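Local coordinates for protein TipC2 (Streptococcus intermedius B196, PDB 6DHX) that probably acts as an immunity protein, protecting its own cell from an antibacterial toxin exported by the type VII secretion system, at residues P18-F22 / Y183-T187; R115-V121 / V186-W192. All coordinates share one frame; numbering follows the deposited sequence.

Contact 1. Residues P18-F22 / Y183-T187; sequences PKNIF and YGQVT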
# COMPACT_ATOMS: atom_id res chain seq x y z
N PRO A 18 8.11 -17.52 -3.06
CA PRO A 18 8.27 -16.18 -2.47
C PRO A 18 9.49 -16.10 -1.57
O PRO A 18 9.80 -17.02 -0.83
CB PRO A 18 6.98 -15.99 -1.66
CG PRO A 18 5.99 -16.97 -2.34
CD PRO A 18 6.80 -18.12 -2.74
N LYS A 19 10.18 -14.96 -1.65
CA LYS A 19 11.36 -14.71 -0.81
C LYS A 19 11.05 -13.77 0.35
O LYS A 19 11.88 -13.63 1.28
CB LYS A 19 12.52 -14.14 -1.67
CG LYS A 19 13.17 -15.14 -2.65
CD LYS A 19 14.59 -14.70 -3.05
CE LYS A 19 15.19 -15.57 -4.16
NZ LYS A 19 16.71 -15.36 -4.27
N ASN A 20 9.88 -13.16 0.34
CA ASN A 20 9.43 -12.25 1.38
C ASN A 20 7.90 -12.16 1.33
O ASN A 20 7.24 -12.69 0.41
CB ASN A 20 10.06 -10.86 1.20
CG ASN A 20 9.74 -10.29 -0.15
OD1 ASN A 20 8.57 -10.04 -0.43
ND2 ASN A 20 10.76 -10.12 -1.01
N ILE A 21 7.34 -11.43 2.30
CA ILE A 21 5.89 -11.40 2.45
C ILE A 21 5.23 -10.70 1.28
O ILE A 21 4.07 -11.02 0.94
CB ILE A 21 5.50 -10.74 3.79
CG1 ILE A 21 4.02 -10.97 4.07
CG2 ILE A 21 5.88 -9.21 3.80
CD1 ILE A 21 3.66 -10.72 5.57
N PHE A 22 5.91 -9.76 0.63
CA PHE A 22 5.32 -9.06 -0.51
C PHE A 22 5.27 -9.96 -1.73
O PHE A 22 4.28 -9.94 -2.47
CB PHE A 22 6.10 -7.76 -0.81
CG PHE A 22 6.20 -6.88 0.43
CD1 PHE A 22 5.06 -6.21 0.90
CD2 PHE A 22 7.36 -6.85 1.17
CE1 PHE A 22 5.10 -5.49 2.10
CE2 PHE A 22 7.41 -6.12 2.39
CZ PHE A 22 6.27 -5.45 2.84
N TYR A 183 9.79 -9.66 7.46
CA TYR A 183 9.30 -9.65 6.09
C TYR A 183 9.97 -10.70 5.21
O TYR A 183 9.44 -11.02 4.15
CB TYR A 183 9.59 -8.30 5.42
CG TYR A 183 8.80 -7.11 5.90
CD1 TYR A 183 7.68 -7.25 6.73
CD2 TYR A 183 9.16 -5.83 5.49
CE1 TYR A 183 6.95 -6.15 7.14
CE2 TYR A 183 8.45 -4.72 5.89
CZ TYR A 183 7.36 -4.87 6.71
OH TYR A 183 6.69 -3.73 7.08
N GLY A 184 11.17 -11.17 5.58
CA GLY A 184 11.95 -12.01 4.70
C GLY A 184 13.02 -11.23 3.97
O GLY A 184 13.49 -10.20 4.46
N GLN A 185 13.41 -11.71 2.79
CA GLN A 185 14.54 -11.17 2.04
C GLN A 185 14.00 -10.07 1.14
O GLN A 185 13.42 -10.35 0.09
CB GLN A 185 15.21 -12.27 1.22
CG GLN A 185 16.18 -13.11 2.01
CD GLN A 185 16.96 -14.10 1.14
OE1 GLN A 185 16.41 -14.71 0.24
NE2 GLN A 185 18.26 -14.24 1.41
N VAL A 186 14.18 -8.82 1.55
CA VAL A 186 13.62 -7.68 0.81
C VAL A 186 14.46 -6.46 1.14
O VAL A 186 14.83 -6.25 2.30
CB VAL A 186 12.13 -7.44 1.14
CG1 VAL A 186 11.91 -7.30 2.64
CG2 VAL A 186 11.62 -6.14 0.45
N THR A 187 14.78 -5.66 0.13
CA THR A 187 15.51 -4.42 0.36
C THR A 187 14.49 -3.34 0.68
O THR A 187 13.52 -3.16 -0.06
CB THR A 187 16.34 -4.04 -0.87
OG1 THR A 187 17.39 -5.02 -1.08
CG2 THR A 187 16.99 -2.64 -0.65
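Asn20 and its two neighbours grip the backbone of 183-187 through three hydrogen bonds. Ile21 N reaches Tyr183 O at 2.8 Å, and Gln185 N returns a bond to Lys19 O at 2.9 Å; these two straddle Gly184, whose CA comes within 4.2 Å of Asn20 CA. The third uses the Asn20 amide: ND2 donates to Gln185 O over 2.9 Å, nearly straight at 165°, within the plane of the amide but from above the plane of the carbonyl. With chi1 at 58°, CG sits between the backbone N and the carbonyl carbon, which sets ND2 toward Gln185 O and OD1 toward the start of helix 21-32. Asn20 is the N-cap of that helix: OD1 accepts a hydrogen bond from Asp23 N and a weak one from Phe22 N, while Tyr110 OH is a second partner of ND2. One buried amide therefore both caps the helix and holds the incoming chain, its rotation fixed from both ends. The backbones make a single beta bridge here, joining the residue just before helix 21-32 to the loop that leads into strand 187-190. Gly184 has no side chain, so Lys19 O and Asn20 CA pack directly against its backbone. Beyond the polar centre, Phe22 turns its edge to the face of Tyr183 in a T-shaped pair, centroids 5.0 Å apart and planes at 81°, with Phe22 CE2 3.6 Å from Tyr183 CD2. Ile21 CG2 lies over the centre of the Phe22 ring and also meets Tyr183 CD1 at 4.0 Å. The Tyr183 hydroxyl continues to Asn163 and Tyr158 on helix 151-173, which also packs against Ile21. At the outer margin the aliphatic part of Lys19 crosses Gln185 obliquely.

Contact 2. Residues R115-V121 / V186-W192; sequences RTLTKSV and VTVKMQW
Gln191 carries the strand pairing one step further with its side chain: OE1 accepts from Val121 N at 2.8 Å, nearly along its C=O axis, in place of a backbone carbonyl. The fully extended chain, CG anti to the backbone N (chi1 -176°), carries the amide to that position, and NE2 is held by Glu137 and by a water that also donates to Val121 O. Before this point five backbone bonds run in regular parallel register, from Thr187 N to Arg115 O through to Gln191 N to Lys119 O at 2.9 Å. Strand 187-190 thus joins a largely antiparallel sheet as a parallel partner of strand 116-127, next to a G1 beta bulge where Arg115 and Thr116 both face Thr111. Thr116, Thr118, Thr187 and Lys189 lie on one face, where a water donates to Thr116 OG1 and accepts from Lys189 NZ; Thr116 OG1 also hydrogen-bonds Asp114 O. On the other, Lys119, bent at chi3 (66°), runs side by side with selenomethionine Met190, and the Lys119 ammonium makes a cation-pi contact with Tyr158. The Trp192 indole crosses Lys119, CH2 lying 3.7 Å from Lys119 CB, and meets Val121 CG2 through CE3. Met190 CG sits over the centre of one indole face, while Trp192 NE1 bonds Asp155 on helix 151-173.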
# COMPACT_ATOMS: atom_id res chain seq x y z
N ARG A 115 13.18 -6.90 -5.89
CA ARG A 115 12.73 -7.26 -4.54
C ARG A 115 12.92 -6.11 -3.56
O ARG A 115 13.58 -6.24 -2.53
CB ARG A 115 13.47 -8.53 -4.06
CG ARG A 115 13.03 -9.78 -4.89
CD ARG A 115 13.50 -11.13 -4.29
NE ARG A 115 13.52 -12.26 -5.31
CZ ARG A 115 12.45 -12.95 -5.73
NH1 ARG A 115 12.61 -13.93 -6.62
NH2 ARG A 115 11.22 -12.70 -5.28
N THR A 116 12.39 -4.95 -3.92
CA THR A 116 12.64 -3.74 -3.13
C THR A 116 11.31 -3.14 -2.71
O THR A 116 10.40 -3.01 -3.55
CB THR A 116 13.46 -2.72 -3.95
OG1 THR A 116 14.78 -3.25 -4.21
CG2 THR A 116 13.62 -1.39 -3.15
N LEU A 117 11.17 -2.82 -1.41
CA LEU A 117 10.03 -2.07 -0.89
C LEU A 117 10.48 -0.61 -0.71
O LEU A 117 11.39 -0.35 0.08
CB LEU A 117 9.60 -2.64 0.45
CG LEU A 117 8.48 -1.86 1.12
CD1 LEU A 117 7.12 -2.12 0.37
CD2 LEU A 117 8.35 -2.31 2.55
N THR A 118 9.83 0.31 -1.39
CA THR A 118 10.14 1.74 -1.33
C THR A 118 8.98 2.45 -0.65
O THR A 118 7.85 2.40 -1.13
CB THR A 118 10.41 2.28 -2.73
OG1 THR A 118 11.49 1.55 -3.34
CG2 THR A 118 10.79 3.77 -2.71
N LYS A 119 9.26 3.11 0.49
CA LYS A 119 8.24 3.79 1.28
C LYS A 119 8.41 5.27 0.99
O LYS A 119 9.54 5.78 1.03
CB LYS A 119 8.41 3.50 2.78
CG LYS A 119 8.26 2.01 3.11
CD LYS A 119 8.99 1.43 4.35
CE LYS A 119 8.50 1.96 5.65
NZ LYS A 119 9.21 1.24 6.77
N SER A 120 7.33 5.95 0.64
CA SER A 120 7.43 7.37 0.31
C SER A 120 6.18 8.09 0.84
O SER A 120 5.20 7.46 1.29
CB SER A 120 7.66 7.54 -1.20
OG SER A 120 6.48 7.25 -1.91
N VAL A 121 6.23 9.42 0.82
CA VAL A 121 5.18 10.27 1.40
C VAL A 121 4.74 11.31 0.38
O VAL A 121 5.58 11.98 -0.23
CB VAL A 121 5.68 11.02 2.65
CG1 VAL A 121 4.51 11.58 3.35
CG2 VAL A 121 6.43 10.16 3.56
N VAL A 186 14.18 -8.82 1.55
CA VAL A 186 13.62 -7.68 0.81
C VAL A 186 14.46 -6.46 1.14
O VAL A 186 14.83 -6.25 2.30
CB VAL A 186 12.13 -7.44 1.14
CG1 VAL A 186 11.91 -7.30 2.64
CG2 VAL A 186 11.62 -6.14 0.45
N THR A 187 14.78 -5.66 0.13
CA THR A 187 15.51 -4.42 0.36
C THR A 187 14.49 -3.34 0.68
O THR A 187 13.52 -3.16 -0.06
CB THR A 187 16.34 -4.04 -0.87
OG1 THR A 187 17.39 -5.02 -1.08
CG2 THR A 187 16.99 -2.64 -0.65
N VAL A 188 14.66 -2.64 1.81
CA VAL A 188 13.66 -1.64 2.22
C VAL A 188 14.29 -0.26 2.14
O VAL A 188 15.37 -0.02 2.71
CB VAL A 188 13.10 -1.93 3.63
CG1 VAL A 188 12.14 -0.78 4.06
CG2 VAL A 188 12.34 -3.22 3.64
N LYS A 189 13.66 0.63 1.38
CA LYS A 189 14.16 2.00 1.20
C LYS A 189 13.08 2.96 1.68
O LYS A 189 11.94 2.87 1.25
CB LYS A 189 14.50 2.28 -0.25
CG LYS A 189 15.61 1.38 -0.77
CD LYS A 189 16.02 1.74 -2.18
CE LYS A 189 17.10 0.77 -2.69
NZ LYS A 189 17.43 1.01 -4.12
N MSE A 190 13.44 3.87 2.58
CA MSE A 190 12.44 4.71 3.20
C MSE A 190 12.81 6.15 2.93
O MSE A 190 13.92 6.57 3.27
CB MSE A 190 12.39 4.40 4.69
CG MSE A 190 11.58 5.30 5.57
SE MSE A 190 11.35 4.28 7.26
CE MSE A 190 11.99 2.67 6.66
N GLN A 191 11.89 6.88 2.28
CA GLN A 191 12.17 8.26 1.89
C GLN A 191 12.52 9.13 3.10
O GLN A 191 13.40 10.01 3.01
CB GLN A 191 10.96 8.84 1.16
CG GLN A 191 11.18 10.26 0.61
CD GLN A 191 9.93 10.87 -0.00
OE1 GLN A 191 8.81 10.36 0.16
NE2 GLN A 191 10.11 12.00 -0.69
N TRP A 192 11.86 8.91 4.22
CA TRP A 192 12.01 9.79 5.37
C TRP A 192 13.09 9.33 6.36
O TRP A 192 13.11 9.80 7.50
CB TRP A 192 10.66 9.92 6.09
CG TRP A 192 10.09 8.63 6.63
CD1 TRP A 192 10.36 8.04 7.83
CD2 TRP A 192 9.08 7.80 6.01
NE1 TRP A 192 9.60 6.90 7.99
CE2 TRP A 192 8.81 6.73 6.89
CE3 TRP A 192 8.40 7.86 4.79
CZ2 TRP A 192 7.86 5.74 6.60
CZ3 TRP A 192 7.47 6.86 4.50
CH2 TRP A 192 7.21 5.82 5.39
O HOH W 1 16.73 -6.64 -3.11
O HOH W 2 16.97 -1.86 -4.93
O HOH W 3 7.58 12.72 -1.78

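Contacts 1 and 2 overlap on the same piece of chain: Val186 and Thr187 belong to both, and the centres lie about 12 Å apart. The loop held by the N-cap of helix 21-32 passes directly into the strand that pairs with 116-127. Leu117 ties the two together, its CD2 lying 3.8 Å from Phe22 CZ and 4.1 Å from Tyr183 CE2. Elsewhere along the junction Lys19 CD rests 3.5 Å from Arg115 NE, and Arg115 forms a salt bridge with Asp23 of helix 21-32. Tyr158 of helix 151-173 serves both, hydrogen-bonded to the Tyr183 hydroxyl in contact 1 and meeting Lys119 in contact 2.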